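Local atomic coordinates of peptidase M14 domain-containing protein (Shewanella amazonensis, PDB entry 2QVP), a protein that probably acts as a zinc-dependent hydrolase of the M14 metallocarboxypeptidase family, although its natural substrate is not established. Residues A[25-30]-A[84-89]; A[57-62]-A[95-100]; A[80-85]-A[111-116]; A[130-135]-A[234-239]; A[181-184]-A[190-193]. One frame throughout, in Å; residues are numbered along the deposited sequence.

Interaction 1: A[25-30]-A[84-89]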
# COMPACT_ATOMS: atom_id res chain seq x y z
N GLN A 25 -16.34 -6.29 7.70
CA GLN A 25 -16.60 -6.31 9.15
C GLN A 25 -15.52 -7.12 9.89
O GLN A 25 -15.03 -6.68 10.95
CB GLN A 25 -17.99 -6.86 9.50
CG GLN A 25 -19.16 -5.87 9.33
CD GLN A 25 -20.44 -6.28 10.13
OE1 GLN A 25 -20.52 -7.39 10.69
NE2 GLN A 25 -21.43 -5.37 10.18
N ARG A 26 -15.18 -8.29 9.34
CA ARG A 26 -14.11 -9.13 9.85
C ARG A 26 -12.76 -8.41 9.74
O ARG A 26 -11.94 -8.52 10.66
CB ARG A 26 -14.03 -10.49 9.11
CG ARG A 26 -12.83 -11.40 9.54
CD ARG A 26 -12.88 -11.80 11.02
NE ARG A 26 -14.03 -12.67 11.27
CZ ARG A 26 -14.11 -13.96 10.94
NH1 ARG A 26 -13.09 -14.60 10.37
NH2 ARG A 26 -15.22 -14.63 11.22
N PHE A 27 -12.52 -7.75 8.61
CA PHE A 27 -11.32 -6.96 8.39
C PHE A 27 -11.10 -5.91 9.50
O PHE A 27 -10.04 -5.88 10.14
CB PHE A 27 -11.33 -6.27 7.01
CG PHE A 27 -10.10 -5.48 6.78
CD1 PHE A 27 -8.90 -6.13 6.50
CD2 PHE A 27 -10.10 -4.10 6.93
CE1 PHE A 27 -7.75 -5.43 6.35
CE2 PHE A 27 -8.94 -3.38 6.79
CZ PHE A 27 -7.76 -4.04 6.51
N TYR A 28 -12.09 -5.04 9.71
CA TYR A 28 -11.99 -4.01 10.74
C TYR A 28 -11.91 -4.60 12.13
O TYR A 28 -11.21 -4.07 12.95
CB TYR A 28 -13.14 -3.01 10.66
CG TYR A 28 -13.08 -2.02 9.52
CD1 TYR A 28 -11.99 -1.17 9.36
CD2 TYR A 28 -14.19 -1.83 8.69
CE1 TYR A 28 -11.98 -0.19 8.37
CE2 TYR A 28 -14.18 -0.87 7.69
CZ TYR A 28 -13.08 -0.06 7.54
OH TYR A 28 -13.07 0.91 6.57
N SER A 29 -12.60 -5.71 12.40
CA SER A 29 -12.47 -6.39 13.70
C SER A 29 -11.04 -6.84 14.01
O SER A 29 -10.50 -6.55 15.09
CB SER A 29 -13.37 -7.60 13.74
OG SER A 29 -14.71 -7.15 13.79
N LEU A 30 -10.42 -7.50 13.03
CA LEU A 30 -9.06 -8.00 13.20
C LEU A 30 -8.02 -6.87 13.20
O LEU A 30 -7.01 -6.97 13.89
CB LEU A 30 -8.72 -9.07 12.16
CG LEU A 30 -9.63 -10.30 12.19
CD1 LEU A 30 -9.32 -11.23 11.00
CD2 LEU A 30 -9.61 -11.05 13.52
N GLY A 84 -3.01 -8.68 3.55
CA GLY A 84 -1.58 -8.85 3.73
C GLY A 84 -1.06 -7.93 4.82
O GLY A 84 -0.20 -8.33 5.62
N LEU A 85 -1.56 -6.69 4.85
CA LEU A 85 -1.14 -5.75 5.88
C LEU A 85 -1.57 -6.24 7.24
O LEU A 85 -0.82 -6.13 8.21
CB LEU A 85 -1.73 -4.39 5.64
CG LEU A 85 -1.09 -3.35 6.58
CD1 LEU A 85 -0.34 -2.33 5.76
CD2 LEU A 85 -2.20 -2.74 7.37
N LEU A 86 -2.78 -6.77 7.30
CA LEU A 86 -3.29 -7.35 8.53
C LEU A 86 -2.37 -8.49 8.95
O LEU A 86 -2.00 -8.59 10.13
CB LEU A 86 -4.74 -7.81 8.31
CG LEU A 86 -5.72 -7.92 9.45
CD1 LEU A 86 -7.04 -8.48 8.88
CD2 LEU A 86 -5.21 -8.79 10.56
N HIS A 87 -1.96 -9.34 7.99
CA HIS A 87 -1.05 -10.45 8.29
C HIS A 87 0.35 -9.96 8.76
O HIS A 87 0.93 -10.52 9.72
CB HIS A 87 -0.96 -11.43 7.09
CG HIS A 87 -0.07 -12.60 7.34
ND1 HIS A 87 -0.44 -13.64 8.16
CD2 HIS A 87 1.19 -12.88 6.91
CE1 HIS A 87 0.56 -14.51 8.23
NE2 HIS A 87 1.55 -14.07 7.49
N PHE A 88 0.86 -8.92 8.10
CA PHE A 88 2.13 -8.26 8.46
C PHE A 88 2.10 -7.81 9.92
O PHE A 88 2.99 -8.14 10.70
CB PHE A 88 2.41 -7.09 7.47
CG PHE A 88 3.47 -6.08 7.93
CD1 PHE A 88 4.82 -6.38 7.88
CD2 PHE A 88 3.09 -4.79 8.34
CE1 PHE A 88 5.77 -5.46 8.29
CE2 PHE A 88 4.04 -3.86 8.76
CZ PHE A 88 5.38 -4.20 8.73
N LEU A 89 1.05 -7.08 10.29
CA LEU A 89 0.91 -6.55 11.67
C LEU A 89 0.85 -7.62 12.73
O LEU A 89 1.44 -7.46 13.81
CB LEU A 89 -0.35 -5.67 11.80
CG LEU A 89 -0.41 -4.33 11.06
CD1 LEU A 89 -1.76 -3.68 11.32
CD2 LEU A 89 0.74 -3.43 11.50
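F27 and L30, one turn apart on helix 24-38, close on L86 of helix 80-91 in a small apolar helix-helix contact beside the central sheet. L86 is the residue that bridges the two helices, and most of the touching is done by one of its methyls. Its CG lies anti to the backbone N (chi1 -155°) and the chain continues extended, which carries CD1 across to the other helix. There CD1 sits 3.7 Å from L30 CB, while the sister methyl CD2 follows at 3.9 Å from the same L30 CB. The two leucine side chains cross at about a right angle. L86 CD1 lies nearer to L30 CB than to L30 CD1 (4.2 Å).

F27, one turn before L30, meets the same methyl: F27 CD1 is 3.8 Å from L86 CD1, an oblique approach in which the two side chains run past each other in opposite directions. F27 is placed for this by its first torsion (chi1 -179°), which swings the ring toward helix 80-91. The same ring meets that of W83 edge-to-face and lies against F113. F17, in a loop, touches both L30 and L86 and so adds to the apolar cluster.

Helix 80-91 rests on strand 101-105 through L85 and F88. Helix 24-38, linked to strand 51-57 by the bond from Y28 OH to P52 O, packs beside it, and the two form part of the helical layer flanking the mixed eight-stranded sheet characteristic of the M14 alpha/beta fold.

Interaction 2: A[57-62]-A[95-100]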
# COMPACT_ATOMS: atom_id res chain seq x y z
N GLN A 57 -0.70 4.75 13.35
CA GLN A 57 0.69 5.15 13.56
C GLN A 57 1.25 4.44 14.77
O GLN A 57 0.57 4.29 15.78
CB GLN A 57 0.78 6.67 13.73
CG GLN A 57 0.37 7.41 12.47
CD GLN A 57 0.68 8.88 12.49
OE1 GLN A 57 0.12 9.64 13.30
NE2 GLN A 57 1.55 9.31 11.55
N SER A 58 2.49 3.99 14.66
CA SER A 58 3.14 3.32 15.77
C SER A 58 3.29 4.31 16.95
O SER A 58 3.34 5.54 16.74
CB SER A 58 4.49 2.73 15.36
OG SER A 58 5.37 3.70 14.80
N PRO A 59 3.32 3.78 18.18
CA PRO A 59 3.45 4.62 19.37
C PRO A 59 4.84 5.19 19.62
O PRO A 59 5.84 4.56 19.28
CB PRO A 59 3.09 3.65 20.51
CG PRO A 59 3.46 2.32 20.00
CD PRO A 59 3.21 2.35 18.53
N GLY A 60 4.88 6.37 20.24
CA GLY A 60 6.12 7.03 20.65
C GLY A 60 7.10 7.30 19.54
O GLY A 60 8.28 6.94 19.65
N GLN A 61 6.62 7.93 18.48
CA GLN A 61 7.46 8.24 17.31
C GLN A 61 8.55 9.30 17.64
O GLN A 61 8.23 10.40 18.11
CB GLN A 61 6.60 8.61 16.09
CG GLN A 61 5.81 7.39 15.58
CD GLN A 61 5.08 7.65 14.30
OE1 GLN A 61 4.90 8.81 13.92
NE2 GLN A 61 4.67 6.59 13.58
N LYS A 62 9.82 8.94 17.41
CA LYS A 62 10.99 9.76 17.77
C LYS A 62 11.61 10.47 16.57
O LYS A 62 11.58 9.97 15.45
CB LYS A 62 12.05 8.89 18.46
CG LYS A 62 11.60 8.23 19.77
CD LYS A 62 12.76 7.51 20.45
N GLU A 95 8.98 -4.29 19.28
CA GLU A 95 10.37 -3.87 19.30
C GLU A 95 10.70 -3.09 18.02
O GLU A 95 11.44 -2.11 18.09
CB GLU A 95 11.35 -5.05 19.48
CG GLU A 95 11.46 -5.63 20.91
CD GLU A 95 12.09 -4.68 21.97
OE1 GLU A 95 12.72 -3.64 21.62
OE2 GLU A 95 11.96 -4.99 23.17
N LEU A 96 10.14 -3.50 16.88
CA LEU A 96 10.31 -2.79 15.60
C LEU A 96 10.17 -1.26 15.70
O LEU A 96 10.91 -0.55 15.03
CB LEU A 96 9.30 -3.30 14.55
CG LEU A 96 9.33 -2.67 13.14
CD1 LEU A 96 10.68 -2.98 12.42
CD2 LEU A 96 8.13 -3.11 12.29
N PHE A 97 9.25 -0.78 16.54
CA PHE A 97 8.96 0.66 16.66
C PHE A 97 10.05 1.45 17.36
O PHE A 97 10.06 2.68 17.28
CB PHE A 97 7.60 0.93 17.33
CG PHE A 97 6.45 0.15 16.71
CD1 PHE A 97 6.32 -0.01 15.32
CD2 PHE A 97 5.48 -0.41 17.54
CE1 PHE A 97 5.25 -0.72 14.78
CE2 PHE A 97 4.41 -1.11 17.01
CZ PHE A 97 4.31 -1.29 15.63
N LYS A 98 10.98 0.75 18.00
CA LYS A 98 12.19 1.38 18.55
C LYS A 98 13.12 1.83 17.41
O LYS A 98 14.01 2.60 17.67
CB LYS A 98 12.97 0.42 19.48
CG LYS A 98 12.25 -0.05 20.75
N ARG A 99 12.95 1.34 16.18
CA ARG A 99 13.80 1.75 15.06
C ARG A 99 13.12 2.34 13.81
O ARG A 99 13.82 2.71 12.85
CB ARG A 99 14.71 0.59 14.66
CG ARG A 99 14.01 -0.64 14.16
CD ARG A 99 15.02 -1.61 13.65
NE ARG A 99 14.39 -2.80 13.09
CZ ARG A 99 14.00 -3.85 13.80
NH1 ARG A 99 14.08 -3.89 15.13
NH2 ARG A 99 13.46 -4.88 13.15
N VAL A 100 11.78 2.45 13.83
CA VAL A 100 11.03 3.06 12.72
C VAL A 100 9.74 3.71 13.25
O VAL A 100 9.15 3.22 14.21
CB VAL A 100 10.65 2.02 11.63
CG1 VAL A 100 9.59 1.00 12.16
CG2 VAL A 100 10.18 2.71 10.33
O HOH W 1 10.27 5.01 19.01
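S58 OG is held by two N-H groups at once: the backbone N of L102 in strand 101-105, and the side-chain amide of Q61. The Q61 NE2 bond to S58 OG is 3.2 Å long, nearly straight at 174°, and lies in the plane of the Q61 amide. The backbone points S58 CB at F97, and chi1 of 56° turns OG aside to its two N-H donors. S58 CB lies over one face of the F97 ring, 3.5 Å from its centroid, in a CH-pi contact; the closest approach is toward the rim, with S58 CB 3.3 Å from F97 CD1.

The contact joins two connections of the alpha/beta fold, the one leaving strand 51-57 and the short 3-10 turn that leads from helix 80-91 into strand 101-105. P59 adds to it obliquely, with P59 CD 3.7 Å from F97 CD2. L40 also touches the phenylalanine. With a smaller alanine at F97, S58 CB and the P59 ring would probably lose their aromatic partner, opening a gap between the two connections. Farther out, a water lies 2.8 Å from G60 O and 2.9 Å from F97 O, bridging the two backbones. N101 ND2 in turn bonds to K62 O, where the first connection moves on toward strand 67-72.

Interaction 3: A[80-85]-A[111-116]; sequences AGPWGL and TGFAKG
The F113 ring of helix 110-115 points at the first turn of helix 80-91 and meets two neighbouring residues there with adjacent atoms of its outer rim. CE1 takes the proline: F113 CE1 is 3.8 Å from both P82 CB and P82 CG, the two side chains sliding past each other in opposite directions. CZ takes the indole, approaching it near its nitrogen, with W83 NE1 3.4 Å from F113 CZ and W83 CE2 at 3.9 Å from the same atom. The five-membered ring of W83 and the F113 ring have centroids 5.3 Å apart and planes inclined by 35°, an oblique pairing, although the side chains as a whole cross at about a right angle. A first torsion of -175° swings the F113 ring out from its own helix toward the other.

The indole nitrogen is not left to the aromatic contact: W83 NE1 bonds to S21 O, which, with the surrounding packing, holds the indole in its rotation. Helix 110-115 ends in a Schellman motif in which G116, with positive phi, is the C-prime residue.

P82 has its side chain about 11 Å from that of E245, the predicted proton donor/acceptor. With F27 of helix 24-38, W83 and F113 make a buried aromatic cluster that joins the start of helix 80-91 and the short helix 110-115 to a third helix, on the flank of the central sheet of an alpha/beta hydrolase of the M14 type.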
# COMPACT_ATOMS: atom_id res chain seq x y z
N ALA A 80 -5.70 -8.50 -1.49
CA ALA A 80 -4.55 -9.09 -0.79
C ALA A 80 -3.64 -8.03 -0.14
O ALA A 80 -2.84 -8.36 0.75
CB ALA A 80 -3.77 -10.04 -1.71
N GLY A 81 -3.76 -6.77 -0.58
CA GLY A 81 -3.04 -5.67 0.04
C GLY A 81 -3.45 -5.51 1.50
O GLY A 81 -2.59 -5.71 2.37
N PRO A 82 -4.72 -5.11 1.77
CA PRO A 82 -5.26 -4.99 3.13
C PRO A 82 -5.13 -6.25 3.99
O PRO A 82 -4.73 -6.15 5.13
CB PRO A 82 -6.73 -4.66 2.89
CG PRO A 82 -6.72 -3.90 1.66
CD PRO A 82 -5.70 -4.60 0.79
N TRP A 83 -5.45 -7.42 3.44
CA TRP A 83 -5.34 -8.65 4.20
C TRP A 83 -3.90 -8.96 4.50
O TRP A 83 -3.61 -9.45 5.58
CB TRP A 83 -6.03 -9.83 3.51
CG TRP A 83 -7.52 -9.70 3.50
CD1 TRP A 83 -8.30 -9.42 2.43
CD2 TRP A 83 -8.41 -9.85 4.62
NE1 TRP A 83 -9.61 -9.38 2.80
CE2 TRP A 83 -9.72 -9.64 4.14
CE3 TRP A 83 -8.22 -10.12 5.98
CZ2 TRP A 83 -10.83 -9.69 4.97
CZ3 TRP A 83 -9.33 -10.19 6.80
CH2 TRP A 83 -10.62 -9.98 6.29
N GLY A 84 -3.01 -8.68 3.55
CA GLY A 84 -1.58 -8.85 3.73
C GLY A 84 -1.06 -7.93 4.82
O GLY A 84 -0.20 -8.33 5.62
N LEU A 85 -1.56 -6.69 4.85
CA LEU A 85 -1.14 -5.75 5.88
C LEU A 85 -1.57 -6.24 7.24
O LEU A 85 -0.82 -6.13 8.21
CB LEU A 85 -1.73 -4.39 5.64
CG LEU A 85 -1.09 -3.35 6.58
CD1 LEU A 85 -0.34 -2.33 5.76
CD2 LEU A 85 -2.20 -2.74 7.37
N THR A 111 -15.49 0.91 0.31
CA THR A 111 -16.74 0.66 -0.44
C THR A 111 -16.45 -0.26 -1.61
O THR A 111 -17.26 -1.14 -1.93
CB THR A 111 -17.43 1.96 -0.90
OG1 THR A 111 -16.60 2.64 -1.86
CG2 THR A 111 -17.72 2.88 0.28
N GLY A 112 -15.29 -0.07 -2.25
CA GLY A 112 -14.83 -0.97 -3.28
C GLY A 112 -14.52 -2.33 -2.67
O GLY A 112 -15.02 -3.36 -3.14
N PHE A 113 -13.69 -2.31 -1.64
CA PHE A 113 -13.26 -3.52 -0.89
C PHE A 113 -14.42 -4.42 -0.44
O PHE A 113 -14.38 -5.64 -0.63
CB PHE A 113 -12.44 -3.08 0.32
CG PHE A 113 -11.85 -4.20 1.11
CD1 PHE A 113 -10.63 -4.74 0.75
CD2 PHE A 113 -12.48 -4.69 2.25
CE1 PHE A 113 -10.07 -5.73 1.49
CE2 PHE A 113 -11.93 -5.68 2.99
CZ PHE A 113 -10.72 -6.20 2.62
N ALA A 114 -15.44 -3.79 0.14
CA ALA A 114 -16.61 -4.50 0.64
C ALA A 114 -17.35 -5.25 -0.46
O ALA A 114 -18.02 -6.24 -0.17
CB ALA A 114 -17.57 -3.52 1.34
N LYS A 115 -17.28 -4.76 -1.70
CA LYS A 115 -17.95 -5.38 -2.85
C LYS A 115 -17.04 -6.15 -3.79
O LYS A 115 -17.52 -6.84 -4.70
CB LYS A 115 -18.70 -4.29 -3.65
CG LYS A 115 -19.78 -3.53 -2.82
CD LYS A 115 -20.93 -4.44 -2.34
CE LYS A 115 -21.88 -3.71 -1.42
NZ LYS A 115 -22.48 -2.52 -2.10
N GLY A 116 -15.74 -6.04 -3.58
CA GLY A 116 -14.76 -6.70 -4.44
C GLY A 116 -14.59 -6.05 -5.80
O GLY A 116 -14.27 -6.76 -6.76

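Interaction 4: A[130-135]-A[234-239]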
# COMPACT_ATOMS: atom_id res chain seq x y z
N PHE A 130 -3.79 12.94 -7.52
CA PHE A 130 -3.02 13.52 -6.41
C PHE A 130 -2.01 14.46 -7.03
O PHE A 130 -1.11 14.00 -7.74
CB PHE A 130 -2.30 12.43 -5.61
CG PHE A 130 -3.23 11.51 -4.88
CD1 PHE A 130 -3.69 11.86 -3.62
CD2 PHE A 130 -3.65 10.31 -5.45
CE1 PHE A 130 -4.55 11.02 -2.92
CE2 PHE A 130 -4.52 9.47 -4.78
CZ PHE A 130 -4.97 9.83 -3.50
N PHE A 131 -2.13 15.75 -6.75
CA PHE A 131 -1.30 16.75 -7.39
C PHE A 131 -0.53 17.55 -6.38
O PHE A 131 -0.90 17.64 -5.20
CB PHE A 131 -2.14 17.72 -8.24
CG PHE A 131 -3.01 17.04 -9.21
CD1 PHE A 131 -2.52 16.70 -10.48
CD2 PHE A 131 -4.30 16.67 -8.84
CE1 PHE A 131 -3.33 16.01 -11.37
CE2 PHE A 131 -5.12 16.01 -9.74
CZ PHE A 131 -4.63 15.66 -11.00
N ILE A 132 0.60 18.07 -6.84
CA ILE A 132 1.43 18.95 -6.07
C ILE A 132 1.76 20.04 -7.10
O ILE A 132 2.30 19.74 -8.18
CB ILE A 132 2.63 18.17 -5.33
CG1 ILE A 132 3.33 19.09 -4.33
CG2 ILE A 132 3.66 17.59 -6.27
CD1 ILE A 132 4.04 18.33 -3.25
N GLU A 133 1.35 21.28 -6.79
CA GLU A 133 1.52 22.45 -7.67
C GLU A 133 2.30 23.52 -6.92
O GLU A 133 1.79 24.07 -5.92
CB GLU A 133 0.17 23.02 -8.10
CG GLU A 133 -0.72 22.05 -8.85
CD GLU A 133 -0.06 21.50 -10.10
OE1 GLU A 133 0.64 22.27 -10.76
OE2 GLU A 133 -0.25 20.31 -10.41
N ASN A 134 3.51 23.80 -7.39
CA ASN A 134 4.43 24.77 -6.78
C ASN A 134 4.55 24.57 -5.26
O ASN A 134 4.39 25.51 -4.49
CB ASN A 134 3.98 26.17 -7.14
CG ASN A 134 3.86 26.36 -8.65
OD1 ASN A 134 4.81 26.11 -9.39
ND2 ASN A 134 2.70 26.80 -9.11
N GLY A 135 4.77 23.31 -4.89
CA GLY A 135 4.93 22.87 -3.51
C GLY A 135 3.66 22.56 -2.73
O GLY A 135 3.74 22.00 -1.65
N VAL A 234 6.34 10.63 -3.54
CA VAL A 234 7.74 10.69 -4.01
C VAL A 234 8.07 12.13 -4.47
O VAL A 234 9.14 12.66 -4.09
CB VAL A 234 8.04 9.64 -5.11
CG1 VAL A 234 9.39 9.92 -5.78
CG2 VAL A 234 7.96 8.22 -4.52
N ARG A 235 7.16 12.77 -5.22
CA ARG A 235 7.37 14.16 -5.65
C ARG A 235 7.30 15.09 -4.43
O ARG A 235 7.91 16.13 -4.45
CB ARG A 235 6.37 14.63 -6.73
CG ARG A 235 6.32 13.77 -8.03
CD ARG A 235 6.92 14.25 -9.37
NE ARG A 235 8.37 14.10 -9.56
CZ ARG A 235 9.00 13.94 -10.74
NH1 ARG A 235 8.35 13.89 -11.92
NH2 ARG A 235 10.32 13.82 -10.76
N SER A 236 6.56 14.70 -3.38
CA SER A 236 6.52 15.46 -2.14
C SER A 236 7.79 15.31 -1.25
O SER A 236 7.86 15.99 -0.25
CB SER A 236 5.28 15.06 -1.33
OG SER A 236 4.10 15.29 -2.05
N GLY A 237 8.73 14.42 -1.59
CA GLY A 237 9.96 14.19 -0.79
C GLY A 237 10.26 12.77 -0.27
O GLY A 237 11.35 12.56 0.30
N ALA A 238 9.33 11.82 -0.40
CA ALA A 238 9.61 10.42 0.04
C ALA A 238 10.90 9.97 -0.63
O ALA A 238 11.05 10.10 -1.86
CB ALA A 238 8.46 9.45 -0.27
N ARG A 239 11.86 9.52 0.17
CA ARG A 239 13.19 9.13 -0.32
C ARG A 239 13.13 8.06 -1.44
O ARG A 239 13.73 8.21 -2.50
CB ARG A 239 14.03 8.68 0.89
CG ARG A 239 15.40 8.05 0.63
CD ARG A 239 16.34 8.99 -0.03
NE ARG A 239 17.61 8.33 -0.32
CZ ARG A 239 18.67 8.92 -0.87
NH1 ARG A 239 18.64 10.22 -1.22
NH2 ARG A 239 19.78 8.20 -1.09
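I132 makes the contact on its own from strand 131-133, using two of its branches against two successive residues at the end of helix 229-235. CD1 reaches farthest: I132 CD1 is 3.3 Å from S236 OG and 4.0 Å from S236 CA. With chi1 at -170° the longer branch of I132 points away from the backbone N and extends to the serine. The shorter branch stays nearer the strand and brushes the root of the arginine, with I132 CG2 4.0 Å from R235 CB, the side chains crossing at a slant.

Strand 131-133 is one arm of a beta hairpin with strand 136-138, and the two residues of the connecting turn, N134 and G135, both have positive phi, consistent with a type I' turn. On the other side, helix 229-235 closes in a Schellman motif: G237 has left helical geometry at phi 123°, and its N bonds back to V234 O at 3.1 Å.

The second shell sets the groups that I132 touches. S236 OG bonds to F232 O one turn earlier, and weakly to Q158 NE2, so its hydroxyl is directed by neighbours other than the isoleucine. R235 leaves I132 after CB; its chain bends, and the guanidinium forms a cation-pi contact with F225. F130 meets F229 edge-to-face, while F232 touches both F130 and I132. A glycerol, probably from the crystallisation liquor, bonds to F130 O and I132 N along the strand.

Interaction 5: A[181-184]-A[190-193]; sequences TFEP and RFSH. With SO4 (sulfate ion), chain E.
Strand 178-182 ends next to the first turn of helix 190-200, with the CA atoms of T181 and S192 6.0 Å apart, so that side chains leaving the strand end meet the helix start. A chain of hydroxyl bonds fills the junction. T181 OG1 donates to S192 OG at 2.8 Å, and S192 OG in turn donates a hydrogen bond of 2.5 Å to E183 OE2, meeting the anti lone pair of that oxygen. The backbone S192 N also reaches E183 OE2, at 3.2 Å and 143°, but from above the carboxylate plane. G189 N is a third donor to the same oxygen, so E183 OE2 is gripped by three N-H and O-H groups around the helix start; this would probably favour the ionised carboxylate.

E183 gets there as an extended chain beyond CG (chi2 -174°), laid across F191, with E183 CD 3.8 Å from F191 CB. The other oxygen, E183 OE1, accepts a hydrogen bond of 2.6 Å from a water. That water accepts from F191 N at 3.1 Å and donates to O2 of a sulfate, probably from the crystallisation liquor, which is also bonded by R190 N. Replacing E183 by a leucine would probably leave S192 OG, S192 N and G189 N without their common acceptor and loosen the helix start from the strand. F191 turns toward helix 252-270, touching F266 and L270. Carboxylate and sulfate both sit at the N-terminal end of helix 190-200, where backbone N-H groups and probably the helix dipole favour anions, in a beta-to-alpha connection of the M14 alpha/beta fold.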
# COMPACT_ATOMS: atom_id res chain seq x y z
N THR A 181 8.96 1.03 -8.93
CA THR A 181 9.80 1.62 -7.89
C THR A 181 10.30 3.02 -8.26
O THR A 181 10.34 3.41 -9.43
CB THR A 181 11.02 0.72 -7.54
OG1 THR A 181 11.85 0.59 -8.70
CG2 THR A 181 10.57 -0.66 -7.06
N PHE A 182 10.67 3.74 -7.22
CA PHE A 182 11.17 5.08 -7.29
C PHE A 182 12.44 5.15 -6.45
O PHE A 182 12.39 4.86 -5.25
CB PHE A 182 10.14 6.08 -6.76
CG PHE A 182 8.82 6.09 -7.52
CD1 PHE A 182 7.79 5.22 -7.17
CD2 PHE A 182 8.61 6.99 -8.53
CE1 PHE A 182 6.59 5.23 -7.87
CE2 PHE A 182 7.43 7.02 -9.22
CZ PHE A 182 6.41 6.15 -8.90
N GLU A 183 13.57 5.51 -7.08
CA GLU A 183 14.81 5.72 -6.34
C GLU A 183 15.51 6.88 -6.98
O GLU A 183 15.33 7.10 -8.19
CB GLU A 183 15.75 4.51 -6.37
CG GLU A 183 15.21 3.21 -5.79
CD GLU A 183 16.30 2.12 -5.76
OE1 GLU A 183 17.35 2.38 -5.17
OE2 GLU A 183 16.10 1.00 -6.29
N PRO A 184 16.31 7.65 -6.20
CA PRO A 184 17.04 8.79 -6.78
C PRO A 184 18.32 8.38 -7.55
O PRO A 184 19.43 8.76 -7.17
CB PRO A 184 17.35 9.64 -5.53
CG PRO A 184 17.55 8.59 -4.47
CD PRO A 184 16.56 7.51 -4.75
N ARG A 190 19.52 -2.00 -5.06
CA ARG A 190 19.21 -3.01 -4.02
C ARG A 190 17.79 -2.92 -3.50
O ARG A 190 17.17 -3.95 -3.30
CB ARG A 190 20.15 -2.90 -2.82
N PHE A 191 17.32 -1.69 -3.26
CA PHE A 191 15.96 -1.42 -2.80
C PHE A 191 14.90 -2.04 -3.71
O PHE A 191 14.03 -2.79 -3.25
CB PHE A 191 15.72 0.08 -2.65
CG PHE A 191 14.31 0.43 -2.26
CD1 PHE A 191 13.88 0.27 -0.96
CD2 PHE A 191 13.41 0.90 -3.21
CE1 PHE A 191 12.58 0.58 -0.60
CE2 PHE A 191 12.13 1.18 -2.86
CZ PHE A 191 11.71 1.04 -1.55
N SER A 192 14.98 -1.72 -4.99
CA SER A 192 14.07 -2.22 -5.99
C SER A 192 14.18 -3.75 -6.13
O SER A 192 13.16 -4.46 -6.14
CB SER A 192 14.38 -1.59 -7.36
OG SER A 192 14.18 -0.19 -7.37
N HIS A 193 15.41 -4.23 -6.24
CA HIS A 193 15.66 -5.66 -6.41
C HIS A 193 15.20 -6.50 -5.21
O HIS A 193 14.70 -7.60 -5.42
CB HIS A 193 17.13 -5.95 -6.76
CG HIS A 193 17.59 -5.30 -8.02
ND1 HIS A 193 18.92 -4.99 -8.25
CD2 HIS A 193 16.91 -4.85 -9.10
CE1 HIS A 193 19.03 -4.41 -9.44
NE2 HIS A 193 17.82 -4.31 -9.97
S SO4 E . 22.43 0.17 -4.83
O1 SO4 E . 23.69 -0.10 -4.14
O2 SO4 E . 21.33 -0.20 -3.94
O3 SO4 E . 22.33 1.59 -5.17
O4 SO4 E . 22.37 -0.61 -6.06
O HOH W 2 18.83 1.02 -3.48

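From the N terminus, interaction 1 closes the first loop, bringing helix 24-38 to helix 80-91. Interaction 2 starts inside that loop and ends beyond it, so the two cross; it pairs the connection after strand 51-57 with the one before strand 101-105. Interaction 3 starts on helix 80-91, sharing G84 and L85 with interaction 1, touches it through F27, and crosses interaction 2 before reaching helix 110-115. Farther on, interaction 4 spans 98 residues from the hairpin strand 131-133 to the end of helix 229-235, and interaction 5, a short strand-to-helix connection, is nested within it; V234 meets F182 and R239 meets P184. Interactions 1 and 3 lie across the chain's centre from interactions 4 and 5.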